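Local coordinates for protein PTS-dependent dihydroxyacetone kinase, ADP-binding subunit DhaL (Lactococcus lactis subsp. lactis, PDB 3CR3) that binds ADP, takes up a phosphoryl group from DhaM to form ATP, and passes it on to dihydroxyacetone held by its partner DhaK, at residues S55-N59 and V60-F64; S91-A94 and I95-D99; I4-T7 and I8-L11; R43-S46 and E47-K50. All coordinates share one frame; numbering follows the deposited sequence.

Contact 1: S55-N59 and V60-F64; sequences SNFGN and VSEIF
Asn59 OD1 accepts from Glu62 N at 2.9 Å, the N-cap bond that opens helix 60-74. The side chain turns its amide forward over the first turn because CG stands between the backbone N and the carbonyl carbon (chi1 62°), and the donor comes nearly along the C=O axis, at 165°. Asparagine suits the place: it is short and ends in a carbonyl that can answer an otherwise idle helical N-H. Glu62 returns the favour just before the cap. Its extended chain runs back past the Phe57 ring, the two side chains sliding by each other in opposite directions, and OE1 takes the N-H of Gly58 at 3.0 Å, met from above the carboxylate plane. Beneath this polar layer Ile63 CG1 lies over one face of the Phe57 ring, 3.8 Å from its centroid, a CH-pi contact; CG of Phe57 is anti to its carbonyl carbon (chi1 -64°), which turns the ring toward the helix. Phe57 and Ile63 also both touch Leu52 of helix 37-54, while Val60 and Phe64 pack on helix 4-20 and Ser61 bonds to Ser91 of helix 79-94.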
ATOM      1  N   SER A  55       0.414 -42.082   2.901  1.00 36.47           N
ATOM      2  CA  SER A  55      -0.803 -42.416   2.175  1.00 36.21           C
ATOM      3  C   SER A  55      -0.648 -43.695   1.353  1.00 35.75           C
ATOM      4  O   SER A  55       0.468 -44.126   1.042  1.00 35.73           O
ATOM      5  CB  SER A  55      -1.283 -41.229   1.318  1.00 36.49           C
ATOM      6  OG  SER A  55      -0.241 -40.691   0.526  1.00 36.90           O
ATOM      7  N   ASN A  56      -1.784 -44.309   1.035  1.00 35.18           N
ATOM      8  CA  ASN A  56      -1.833 -45.496   0.193  1.00 34.69           C
ATOM      9  C   ASN A  56      -2.763 -45.225  -0.981  1.00 33.62           C
ATOM     10  O   ASN A  56      -3.975 -45.057  -0.797  1.00 33.70           O
ATOM     11  CB  ASN A  56      -2.318 -46.708   0.994  1.00 35.09           C
ATOM     12  CG  ASN A  56      -2.038 -48.021   0.286  1.00 37.20           C
ATOM     13  OD1 ASN A  56      -0.944 -48.588   0.409  1.00 39.07           O
ATOM     14  ND2 ASN A  56      -3.030 -48.519  -0.459  1.00 38.20           N
ATOM     15  N   PHE A  57      -2.193 -45.179  -2.184  1.00 32.26           N
ATOM     16  CA  PHE A  57      -2.910 -44.667  -3.359  1.00 30.58           C
ATOM     17  C   PHE A  57      -3.597 -45.734  -4.196  1.00 29.57           C
ATOM     18  O   PHE A  57      -3.009 -46.766  -4.519  1.00 29.94           O
ATOM     19  CB  PHE A  57      -1.973 -43.843  -4.246  1.00 30.52           C
ATOM     20  CG  PHE A  57      -1.451 -42.606  -3.589  1.00 29.50           C
ATOM     21  CD1 PHE A  57      -2.309 -41.556  -3.273  1.00 29.66           C
ATOM     22  CD2 PHE A  57      -0.096 -42.481  -3.298  1.00 28.93           C
ATOM     23  CE1 PHE A  57      -1.827 -40.397  -2.663  1.00 30.78           C
ATOM     24  CE2 PHE A  57       0.401 -41.333  -2.694  1.00 28.97           C
ATOM     25  CZ  PHE A  57      -0.464 -40.287  -2.377  1.00 30.00           C
ATOM     26  N   GLY A  58      -4.846 -45.462  -4.546  1.00 28.23           N
ATOM     27  CA  GLY A  58      -5.617 -46.333  -5.425  1.00 26.45           C
ATOM     28  C   GLY A  58      -5.289 -46.083  -6.884  1.00 24.91           C
ATOM     29  O   GLY A  58      -5.391 -46.988  -7.715  1.00 25.18           O
ATOM     30  N   ASN A  59      -4.894 -44.850  -7.202  1.00 23.05           N
ATOM     31  CA  ASN A  59      -4.545 -44.494  -8.572  1.00 21.37           C
ATOM     32  C   ASN A  59      -3.624 -43.268  -8.671  1.00 20.43           C
ATOM     33  O   ASN A  59      -3.278 -42.656  -7.651  1.00 20.03           O
ATOM     34  CB  ASN A  59      -5.812 -44.330  -9.429  1.00 21.37           C
ATOM     35  CG  ASN A  59      -6.719 -43.224  -8.936  1.00 20.86           C
ATOM     36  OD1 ASN A  59      -6.276 -42.104  -8.735  1.00 19.60           O
ATOM     37  ND2 ASN A  59      -8.010 -43.532  -8.763  1.00 19.24           N
ATOM     38  N   VAL A  60      -3.235 -42.936  -9.902  1.00 18.82           N
ATOM     39  CA  VAL A  60      -2.332 -41.825 -10.185  1.00 18.20           C
ATOM     40  C   VAL A  60      -3.017 -40.481  -9.913  1.00 18.19           C
ATOM     41  O   VAL A  60      -2.395 -39.585  -9.350  1.00 18.53           O
ATOM     42  CB  VAL A  60      -1.763 -41.915 -11.646  1.00 18.03           C
ATOM     43  CG1 VAL A  60      -0.882 -40.722 -11.988  1.00 17.23           C
ATOM     44  CG2 VAL A  60      -0.977 -43.183 -11.817  1.00 16.56           C
ATOM     45  N   SER A  61      -4.289 -40.345 -10.304  1.00 17.66           N
ATOM     46  CA  SER A  61      -5.072 -39.145  -9.978  1.00 17.52           C
ATOM     47  C   SER A  61      -4.953 -38.768  -8.495  1.00 17.51           C
ATOM     48  O   SER A  61      -4.700 -37.605  -8.180  1.00 17.03           O
ATOM     49  CB  SER A  61      -6.546 -39.315 -10.371  1.00 17.53           C
ATOM     50  OG  SER A  61      -7.307 -38.179 -10.008  1.00 17.67           O
ATOM     51  N   GLU A  62      -5.127 -39.745  -7.599  1.00 17.29           N
ATOM     52  CA  GLU A  62      -4.926 -39.525  -6.155  1.00 17.58           C
ATOM     53  C   GLU A  62      -3.550 -38.972  -5.794  1.00 17.00           C
ATOM     54  O   GLU A  62      -3.442 -38.098  -4.929  1.00 17.44           O
ATOM     55  CB  GLU A  62      -5.178 -40.807  -5.349  1.00 17.58           C
ATOM     56  CG  GLU A  62      -6.576 -41.357  -5.516  1.00 19.28           C
ATOM     57  CD  GLU A  62      -6.894 -42.490  -4.572  1.00 22.38           C
ATOM     58  OE1 GLU A  62      -6.048 -42.846  -3.718  1.00 24.13           O
ATOM     59  OE2 GLU A  62      -8.013 -43.031  -4.682  1.00 24.56           O
ATOM     60  N   ILE A  63      -2.503 -39.482  -6.434  1.00 16.84           N
ATOM     61  CA  ILE A  63      -1.147 -38.967  -6.186  1.00 16.84           C
ATOM     62  C   ILE A  63      -1.053 -37.482  -6.523  1.00 17.18           C
ATOM     63  O   ILE A  63      -0.615 -36.682  -5.694  1.00 17.04           O
ATOM     64  CB  ILE A  63      -0.060 -39.731  -6.959  1.00 16.28           C
ATOM     65  CG1 ILE A  63      -0.222 -41.245  -6.742  1.00 17.57           C
ATOM     66  CG2 ILE A  63       1.339 -39.223  -6.549  1.00 15.70           C
ATOM     67  CD1 ILE A  63       0.683 -42.120  -7.594  1.00 16.34           C
ATOM     68  N   PHE A  64      -1.460 -37.131  -7.745  1.00 17.36           N
ATOM     69  CA  PHE A  64      -1.429 -35.751  -8.210  1.00 17.89           C
ATOM     70  C   PHE A  64      -2.247 -34.817  -7.300  1.00 18.52           C
ATOM     71  O   PHE A  64      -1.815 -33.701  -7.010  1.00 18.08           O
ATOM     72  CB  PHE A  64      -1.909 -35.656  -9.665  1.00 17.71           C
ATOM     73  CG  PHE A  64      -0.978 -36.317 -10.684  1.00 18.38           C
ATOM     74  CD1 PHE A  64       0.380 -36.507 -10.415  1.00 17.35           C
ATOM     75  CD2 PHE A  64      -1.464 -36.700 -11.929  1.00 17.24           C
ATOM     76  CE1 PHE A  64       1.219 -37.094 -11.350  1.00 17.92           C
ATOM     77  CE2 PHE A  64      -0.633 -37.284 -12.870  1.00 18.36           C
ATOM     78  CZ  PHE A  64       0.719 -37.477 -12.583  1.00 18.62           C
TER

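Contact 2: S91-A94 and I95-D99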
ATOM      1  N   SER A  91      -4.369 -34.163 -11.917  1.00 20.55           N
ATOM      2  CA  SER A  91      -5.143 -35.102 -11.116  1.00 20.11           C
ATOM      3  C   SER A  91      -6.473 -35.417 -11.821  1.00 20.03           C
ATOM      4  O   SER A  91      -6.836 -36.585 -11.997  1.00 19.24           O
ATOM      5  CB  SER A  91      -5.395 -34.543  -9.711  1.00 20.10           C
ATOM      6  OG  SER A  91      -6.109 -35.470  -8.920  1.00 20.21           O
ATOM      7  N   LYS A  92      -7.168 -34.372 -12.259  1.00 20.06           N
ATOM      8  CA  LYS A  92      -8.474 -34.553 -12.886  1.00 21.08           C
ATOM      9  C   LYS A  92      -8.348 -35.288 -14.231  1.00 20.64           C
ATOM     10  O   LYS A  92      -9.110 -36.224 -14.507  1.00 20.85           O
ATOM     11  CB  LYS A  92      -9.214 -33.219 -13.006  1.00 20.72           C
ATOM     12  CG  LYS A  92      -9.482 -32.553 -11.656  1.00 22.64           C
ATOM     13  CD  LYS A  92     -10.002 -31.122 -11.814  1.00 22.86           C
ATOM     14  CE  LYS A  92      -9.453 -30.172 -10.730  1.00 26.13           C
ATOM     15  NZ  LYS A  92     -10.311 -30.065  -9.519  1.00 27.18           N
ATOM     16  N   THR A  93      -7.371 -34.895 -15.043  1.00 20.44           N
ATOM     17  CA  THR A  93      -7.097 -35.589 -16.312  1.00 19.96           C
ATOM     18  C   THR A  93      -6.765 -37.079 -16.095  1.00 19.78           C
ATOM     19  O   THR A  93      -7.281 -37.935 -16.812  1.00 19.45           O
ATOM     20  CB  THR A  93      -5.970 -34.885 -17.126  1.00 19.77           C
ATOM     21  OG1 THR A  93      -6.330 -33.520 -17.367  1.00 19.29           O
ATOM     22  CG2 THR A  93      -5.737 -35.571 -18.460  1.00 18.88           C
ATOM     23  N   ALA A  94      -5.936 -37.374 -15.089  1.00 19.72           N
ATOM     24  CA  ALA A  94      -5.486 -38.744 -14.784  1.00 19.58           C
ATOM     25  C   ALA A  94      -6.588 -39.769 -14.475  1.00 20.02           C
ATOM     26  O   ALA A  94      -6.346 -40.985 -14.567  1.00 19.18           O
ATOM     27  CB  ALA A  94      -4.463 -38.736 -13.650  1.00 19.68           C
ATOM     28  N   ILE A  95      -7.779 -39.294 -14.100  1.00 20.14           N
ATOM     29  CA  ILE A  95      -8.906 -40.197 -13.836  1.00 21.32           C
ATOM     30  C   ILE A  95      -9.276 -40.919 -15.126  1.00 21.21           C
ATOM     31  O   ILE A  95      -9.657 -42.082 -15.099  1.00 21.78           O
ATOM     32  CB  ILE A  95     -10.157 -39.461 -13.284  1.00 21.58           C
ATOM     33  CG1 ILE A  95      -9.793 -38.546 -12.110  1.00 22.03           C
ATOM     34  CG2 ILE A  95     -11.248 -40.462 -12.856  1.00 22.51           C
ATOM     35  CD1 ILE A  95     -10.923 -37.574 -11.738  1.00 22.31           C
ATOM     36  N   GLU A  96      -9.097 -40.233 -16.252  1.00 21.20           N
ATOM     37  CA  GLU A  96      -9.525 -40.732 -17.549  1.00 21.41           C
ATOM     38  C   GLU A  96      -8.387 -41.191 -18.458  1.00 21.03           C
ATOM     39  O   GLU A  96      -8.563 -42.129 -19.231  1.00 21.04           O
ATOM     40  CB  GLU A  96     -10.371 -39.675 -18.250  1.00 21.62           C
ATOM     41  CG  GLU A  96     -11.586 -39.196 -17.406  1.00 23.83           C
ATOM     42  CD  GLU A  96     -12.658 -40.269 -17.170  1.00 25.76           C
ATOM     43  OE1 GLU A  96     -12.580 -41.376 -17.763  1.00 26.33           O
ATOM     44  OE2 GLU A  96     -13.597 -39.987 -16.389  1.00 26.92           O
ATOM     45  N   THR A  97      -7.231 -40.534 -18.363  1.00 20.04           N
ATOM     46  CA  THR A  97      -6.071 -40.862 -19.195  1.00 19.40           C
ATOM     47  C   THR A  97      -4.746 -40.546 -18.507  1.00 19.04           C
ATOM     48  O   THR A  97      -4.626 -39.540 -17.807  1.00 18.00           O
ATOM     49  CB  THR A  97      -6.106 -40.150 -20.590  1.00 19.61           C
ATOM     50  OG1 THR A  97      -5.008 -40.603 -21.393  1.00 20.00           O
ATOM     51  CG2 THR A  97      -6.037 -38.628 -20.475  1.00 18.64           C
ATOM     52  N   LEU A  98      -3.758 -41.415 -18.723  1.00 18.52           N
ATOM     53  CA  LEU A  98      -2.408 -41.188 -18.224  1.00 18.25           C
ATOM     54  C   LEU A  98      -1.432 -40.895 -19.374  1.00 18.26           C
ATOM     55  O   LEU A  98      -0.225 -40.898 -19.181  1.00 18.22           O
ATOM     56  CB  LEU A  98      -1.935 -42.345 -17.330  1.00 18.13           C
ATOM     57  CG  LEU A  98      -2.777 -42.628 -16.071  1.00 19.04           C
ATOM     58  CD1 LEU A  98      -2.395 -43.943 -15.395  1.00 19.15           C
ATOM     59  CD2 LEU A  98      -2.665 -41.485 -15.088  1.00 18.52           C
ATOM     60  N   ASP A  99      -1.970 -40.614 -20.562  1.00 18.42           N
ATOM     61  CA  ASP A  99      -1.149 -40.120 -21.675  1.00 18.65           C
ATOM     62  C   ASP A  99      -0.319 -38.916 -21.229  1.00 18.55           C
ATOM     63  O   ASP A  99      -0.856 -37.943 -20.692  1.00 18.39           O
ATOM     64  CB  ASP A  99      -2.016 -39.732 -22.876  1.00 18.79           C
ATOM     65  CG  ASP A  99      -1.190 -39.212 -24.043  1.00 19.64           C
ATOM     66  OD1 ASP A  99      -0.963 -39.968 -25.011  1.00 23.62           O
ATOM     67  OD2 ASP A  99      -0.738 -38.062 -23.987  1.00 20.03           O
TER
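Thr93 O is gripped by two backbone donors, Glu96 N and Thr97 N. Thr97 N lies 3.0 Å from Thr93 O and tilts only 16° from the carbonyl plane, whereas Glu96 N, as far away, sits well above that plane. The chain is tightening as helix 79-94 runs out, and one carbonyl serves both the i+3 and the i+4 amide. Beside this junction the side chains of Thr93 and Thr97 run together, pointing the same way, with Thr93 CG2 3.7 Å from Thr97 CG2. Thr97 places its methyl there by setting CG2 between its own N and carbonyl carbon, which swings OG1 anti to the N (chi1 -175°) and out along the chain, where it accepts from Asp99 N at 3.1 Å. That bond makes an ST turn, and it leads directly into Asp99, the N-cap of helix 100-115, whose OD2 takes the N-H of Glu102. With an alanine at Thr97, Asp99 N is likely to lose its side-chain acceptor and the methyl of Thr93 its mate, so that the turn before the next helix could shift more easily. Small Ala94 lets the loop fold back closely: its CA makes a CA-H...O contact with Thr97 O at 3.2 Å, and its CB meets Leu98 CD2 at 3.6 Å. Ile95 lays CG1 against Ser91 O, a carbonyl that also receives Ser61 OG from helix 60-74.

Contact 3: I4-T7 and I8-L11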
ATOM      1  N   ILE A   4       1.219 -45.813 -10.787  1.00 19.91           N
ATOM      2  CA  ILE A   4       1.409 -45.502  -9.361  1.00 20.20           C
ATOM      3  C   ILE A   4       2.888 -45.536  -8.951  1.00 20.47           C
ATOM      4  O   ILE A   4       3.393 -44.574  -8.356  1.00 20.69           O
ATOM      5  CB  ILE A   4       0.567 -46.453  -8.439  1.00 20.68           C
ATOM      6  CG1 ILE A   4      -0.908 -46.051  -8.459  1.00 20.85           C
ATOM      7  CG2 ILE A   4       1.095 -46.469  -6.975  1.00 20.48           C
ATOM      8  CD1 ILE A   4      -1.839 -47.123  -7.902  1.00 20.18           C
ATOM      9  N   ASP A   5       3.573 -46.630  -9.290  1.00 20.37           N
ATOM     10  CA  ASP A   5       4.955 -46.837  -8.890  1.00 20.62           C
ATOM     11  C   ASP A   5       5.937 -45.871  -9.592  1.00 20.15           C
ATOM     12  O   ASP A   5       6.842 -45.317  -8.945  1.00 20.20           O
ATOM     13  CB  ASP A   5       5.373 -48.293  -9.129  1.00 21.22           C
ATOM     14  CG  ASP A   5       4.745 -49.288  -8.123  1.00 22.67           C
ATOM     15  OD1 ASP A   5       4.183 -48.893  -7.072  1.00 24.30           O
ATOM     16  OD2 ASP A   5       4.842 -50.507  -8.389  1.00 24.66           O
ATOM     17  N   THR A   6       5.776 -45.672 -10.901  1.00 19.08           N
ATOM     18  CA  THR A   6       6.686 -44.788 -11.629  1.00 18.23           C
ATOM     19  C   THR A   6       6.391 -43.319 -11.371  1.00 17.87           C
ATOM     20  O   THR A   6       7.295 -42.493 -11.456  1.00 18.13           O
ATOM     21  CB  THR A   6       6.735 -45.059 -13.163  1.00 18.36           C
ATOM     22  OG1 THR A   6       5.432 -44.886 -13.739  1.00 17.55           O
ATOM     23  CG2 THR A   6       7.252 -46.463 -13.439  1.00 18.52           C
ATOM     24  N   THR A   7       5.135 -42.994 -11.072  1.00 17.68           N
ATOM     25  CA  THR A   7       4.780 -41.646 -10.633  1.00 17.31           C
ATOM     26  C   THR A   7       5.469 -41.329  -9.311  1.00 17.55           C
ATOM     27  O   THR A   7       6.089 -40.274  -9.172  1.00 17.40           O
ATOM     28  CB  THR A   7       3.253 -41.416 -10.538  1.00 17.00           C
ATOM     29  OG1 THR A   7       2.658 -41.655 -11.815  1.00 17.08           O
ATOM     30  CG2 THR A   7       2.946 -39.975 -10.134  1.00 17.03           C
ATOM     31  N   ILE A   8       5.387 -42.249  -8.352  1.00 17.72           N
ATOM     32  CA  ILE A   8       6.081 -42.060  -7.082  1.00 18.66           C
ATOM     33  C   ILE A   8       7.605 -42.016  -7.276  1.00 18.56           C
ATOM     34  O   ILE A   8       8.299 -41.218  -6.630  1.00 19.17           O
ATOM     35  CB  ILE A   8       5.645 -43.094  -6.023  1.00 18.79           C
ATOM     36  CG1 ILE A   8       4.249 -42.725  -5.494  1.00 20.34           C
ATOM     37  CG2 ILE A   8       6.650 -43.146  -4.873  1.00 19.29           C
ATOM     38  CD1 ILE A   8       3.538 -43.837  -4.735  1.00 24.03           C
ATOM     39  N   GLU A   9       8.112 -42.862  -8.168  1.00 18.04           N
ATOM     40  CA  GLU A   9       9.516 -42.819  -8.552  1.00 18.28           C
ATOM     41  C   GLU A   9       9.880 -41.436  -9.109  1.00 17.53           C
ATOM     42  O   GLU A   9      10.897 -40.864  -8.726  1.00 17.12           O
ATOM     43  CB  GLU A   9       9.832 -43.900  -9.593  1.00 17.69           C
ATOM     44  CG  GLU A   9      11.320 -43.972  -9.996  1.00 19.36           C
ATOM     45  CD  GLU A   9      11.590 -44.909 -11.169  1.00 20.44           C
ATOM     46  OE1 GLU A   9      10.620 -45.450 -11.759  1.00 21.71           O
ATOM     47  OE2 GLU A   9      12.784 -45.106 -11.504  1.00 22.95           O
ATOM     48  N   TRP A  10       9.033 -40.914 -10.002  1.00 16.88           N
ATOM     49  CA  TRP A  10       9.307 -39.660 -10.723  1.00 16.66           C
ATOM     50  C   TRP A  10       9.404 -38.500  -9.744  1.00 16.23           C
ATOM     51  O   TRP A  10      10.386 -37.748  -9.743  1.00 16.09           O
ATOM     52  CB  TRP A  10       8.262 -39.427 -11.854  1.00 16.44           C
ATOM     53  CG  TRP A  10       8.132 -37.992 -12.343  1.00 17.00           C
ATOM     54  CD1 TRP A  10       9.150 -37.092 -12.549  1.00 16.43           C
ATOM     55  CD2 TRP A  10       6.914 -37.304 -12.692  1.00 16.61           C
ATOM     56  NE1 TRP A  10       8.638 -35.890 -12.988  1.00 17.03           N
ATOM     57  CE2 TRP A  10       7.274 -35.988 -13.083  1.00 16.88           C
ATOM     58  CE3 TRP A  10       5.558 -37.664 -12.698  1.00 15.76           C
ATOM     59  CZ2 TRP A  10       6.330 -35.040 -13.483  1.00 16.14           C
ATOM     60  CZ3 TRP A  10       4.612 -36.714 -13.093  1.00 17.26           C
ATOM     61  CH2 TRP A  10       5.005 -35.418 -13.484  1.00 16.73           C
ATOM     62  N   LEU A  11       8.408 -38.394  -8.878  1.00 16.22           N
ATOM     63  CA  LEU A  11       8.349 -37.323  -7.898  1.00 17.28           C
ATOM     64  C   LEU A  11       9.502 -37.392  -6.884  1.00 17.22           C
ATOM     65  O   LEU A  11       9.974 -36.359  -6.415  1.00 17.53           O
ATOM     66  CB  LEU A  11       6.979 -37.294  -7.198  1.00 17.48           C
ATOM     67  CG  LEU A  11       5.835 -36.838  -8.109  1.00 18.72           C
ATOM     68  CD1 LEU A  11       4.470 -37.279  -7.581  1.00 18.64           C
ATOM     69  CD2 LEU A  11       5.876 -35.329  -8.327  1.00 19.51           C
TER
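Regular i to i+4 bonds join Ile4 to Ile8, Asp5 to Glu9, Thr6 to Trp10 and Thr7 to Leu11 in the first turns of helix 4-20, Leu11 N meeting Thr7 O at 3.0 Å with an N-H...O angle of 171°. On the inward side Thr7 and Leu11 run alongside each other, methyl CG2 of Thr7 lying 4.0 Å from Leu11 CD1. Threonine fits here because its two branches divide the work: CG2, anti to the backbone N, faces down the helix toward the apolar neighbours, while OG1 turns back to bond Thr3 O. Thr7 CG2 also approaches the Trp10 ring obliquely, 4.3 Å from Trp10 CE3. Ile4 CG2 and Ile8 CD1 touch at 4.2 Å. On the polar side the extended Glu9 crosses Thr6, bringing OE1 to 3.9 Å from Thr6 CG2, while Thr6 OG1 is bonded to Thr3 N. Trp10, with its large buried ring, reaches across to helix 175-191, where NE1 bonds Leu183 O and the indole packs on Thr186 and Val190. Thr7 and Trp10 both rest on Phe64 of helix 60-74, and Leu11 lies against Leu52 of helix 37-54, leaving this end of the helix packed between three others.

Contact 4: R43-S46 and E47-K50; sequences RGMS and ETMK
Thr48 holds OG1 anti to its carbonyl carbon and beside its own N (chi1 -67°), which swings the hydroxyl back one turn to Gly44 O. This is the familiar way for a threonine inside an alpha-helix, here helix 37-54, to satisfy its hydroxyl with the carbonyl four residues earlier. OG1 donates to Gly44 O at 2.7 Å and Thr48 N to the same oxygen at 2.9 Å, the two donors arriving from opposite faces of the carbonyl plane; one buried acceptor is thus gripped twice by one residue. A valine in place of Thr48 would keep the bulk but is likely to leave Gly44 O with the amide bond alone and set a methyl against that oxygen. Met45 and Met49, both present as selenomethionine, lie on the flank facing helix 4-20. Both chains bend at their second and third torsions, and they cross at a slant, with Met45 CE 4.0 Å from Met49 SE; the flexible, unbranched chain lets each fold along the helix surface and press on Asn15 of helix 4-20. Met45 SE also passes Thr48 CB, so the threonine's carbon side is packed while its hydroxyl is bonded. Arg43, one turn ahead, has its side chain about 4 Å from that of the ADP-binding Asn40, so the helix runs from the nucleotide site into this packing. Toward solvent, charge replaces apolar contact: Glu47, bent at its second torsion, and the extended Lys50 form a salt bridge, with Lys50 NZ making a weak hydrogen bond to Glu47 OE2 at 3.2 Å.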
ATOM      1  N   ARG A  43      11.036 -27.123   0.585  1.00 19.80           N
ATOM      2  CA  ARG A  43       9.985 -27.296   1.594  1.00 21.08           C
ATOM      3  C   ARG A  43       8.792 -28.059   1.012  1.00 20.09           C
ATOM      4  O   ARG A  43       8.383 -29.100   1.534  1.00 19.87           O
ATOM      5  CB  ARG A  43       9.543 -25.918   2.078  1.00 20.93           C
ATOM      6  CG  ARG A  43       8.436 -25.877   3.119  1.00 23.48           C
ATOM      7  CD  ARG A  43       8.332 -24.470   3.729  1.00 24.15           C
ATOM      8  NE  ARG A  43       9.630 -23.977   4.206  1.00 31.63           N
ATOM      9  CZ  ARG A  43      10.293 -22.928   3.706  1.00 33.19           C
ATOM     10  NH1 ARG A  43       9.788 -22.214   2.710  1.00 32.92           N
ATOM     11  NH2 ARG A  43      11.474 -22.587   4.223  1.00 34.44           N
ATOM     12  N   GLY A  44       8.257 -27.545  -0.089  1.00 19.09           N
ATOM     13  CA  GLY A  44       7.071 -28.118  -0.694  1.00 18.31           C
ATOM     14  C   GLY A  44       7.248 -29.561  -1.119  1.00 17.83           C
ATOM     15  O   GLY A  44       6.343 -30.376  -0.941  1.00 16.82           O
HETATM   16  N   MSE A  45       8.411 -29.871  -1.691  1.00 17.86           N
HETATM   17  CA  MSE A  45       8.675 -31.213  -2.179  1.00 18.44           C
HETATM   18  C   MSE A  45       9.097 -32.180  -1.064  1.00 18.81           C
HETATM   19  O   MSE A  45       8.782 -33.371  -1.130  1.00 18.47           O
HETATM   20  CB  MSE A  45       9.662 -31.209  -3.353  1.00 19.19           C
HETATM   21  CG  MSE A  45       9.032 -30.761  -4.688  1.00 18.28           C
HETATM   22 SE   MSE A  45       7.425 -31.798  -5.183  1.00 23.65          SE
HETATM   23  CE  MSE A  45       8.183 -33.569  -5.232  1.00 17.76           C
ATOM     24  N   SER A  46       9.780 -31.675  -0.040  1.00 19.02           N
ATOM     25  CA  SER A  46      10.072 -32.508   1.138  1.00 19.66           C
ATOM     26  C   SER A  46       8.762 -32.919   1.793  1.00 19.54           C
ATOM     27  O   SER A  46       8.519 -34.096   1.992  1.00 19.64           O
ATOM     28  CB  SER A  46      10.980 -31.791   2.135  1.00 19.65           C
ATOM     29  OG  SER A  46      10.559 -30.457   2.312  1.00 21.96           O
ATOM     30  N   GLU A  47       7.910 -31.940   2.074  1.00 20.13           N
ATOM     31  CA  GLU A  47       6.562 -32.185   2.569  1.00 20.84           C
ATOM     32  C   GLU A  47       5.724 -33.094   1.672  1.00 21.61           C
ATOM     33  O   GLU A  47       5.040 -33.979   2.180  1.00 22.34           O
ATOM     34  CB  GLU A  47       5.847 -30.863   2.835  1.00 20.62           C
ATOM     35  CG  GLU A  47       6.423 -30.117   4.029  1.00 21.09           C
ATOM     36  CD  GLU A  47       6.330 -30.929   5.320  1.00 21.75           C
ATOM     37  OE1 GLU A  47       5.210 -31.363   5.671  1.00 22.01           O
ATOM     38  OE2 GLU A  47       7.375 -31.130   5.975  1.00 22.16           O
ATOM     39  N   THR A  48       5.793 -32.894   0.350  1.00 22.23           N
ATOM     40  CA  THR A  48       5.113 -33.769  -0.608  1.00 22.78           C
ATOM     41  C   THR A  48       5.542 -35.233  -0.445  1.00 23.54           C
ATOM     42  O   THR A  48       4.701 -36.116  -0.313  1.00 22.95           O
ATOM     43  CB  THR A  48       5.318 -33.299  -2.074  1.00 22.67           C
ATOM     44  OG1 THR A  48       4.650 -32.050  -2.265  1.00 22.13           O
ATOM     45  CG2 THR A  48       4.748 -34.312  -3.064  1.00 23.07           C
HETATM   46  N   MSE A  49       6.849 -35.477  -0.433  1.00 24.84           N
HETATM   47  CA  MSE A  49       7.360 -36.841  -0.320  1.00 26.26           C
HETATM   48  C   MSE A  49       6.997 -37.481   1.028  1.00 26.79           C
HETATM   49  O   MSE A  49       6.732 -38.687   1.087  1.00 26.75           O
HETATM   50  CB  MSE A  49       8.864 -36.903  -0.582  1.00 26.32           C
HETATM   51  CG  MSE A  49       9.284 -36.477  -1.994  1.00 28.48           C
HETATM   52 SE   MSE A  49       8.161 -37.143  -3.457  1.00 33.42          SE
HETATM   53  CE  MSE A  49       8.621 -39.048  -3.286  1.00 29.75           C
ATOM     54  N   LYS A  50       6.977 -36.675   2.090  1.00 27.49           N
ATOM     55  CA  LYS A  50       6.490 -37.131   3.402  1.00 28.81           C
ATOM     56  C   LYS A  50       5.031 -37.579   3.301  1.00 29.07           C
ATOM     57  O   LYS A  50       4.678 -38.678   3.730  1.00 29.09           O
ATOM     58  CB  LYS A  50       6.575 -36.021   4.450  1.00 28.99           C
ATOM     59  CG  LYS A  50       7.960 -35.653   4.938  1.00 30.62           C
ATOM     60  CD  LYS A  50       7.842 -34.936   6.287  1.00 32.20           C
ATOM     61  CE  LYS A  50       8.969 -33.945   6.506  1.00 33.65           C
ATOM     62  NZ  LYS A  50       8.868 -33.312   7.859  1.00 34.72           N
TER

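Along the chain the order is contact 3, contact 4, contact 1 and contact 2, and the four sample successive parts of an all-helical domain: helix 4-20, helix 37-54, the loop into helix 60-74, and the end of helix 79-94. Contact 1 lies centrally, its centre about 10 Å from that of contact 3 and about 11 Å from that of contact 2, and it touches both. Contact 4 touches only contact 3, where the methionines meet Leu11 O, and lies about 23 Å, centre to centre, from contact 2. Contacts 1 and 2 therefore form the end of the bundle away from the annotated sites, while helix 37-54 carries contact 4 toward the ADP and magnesium site.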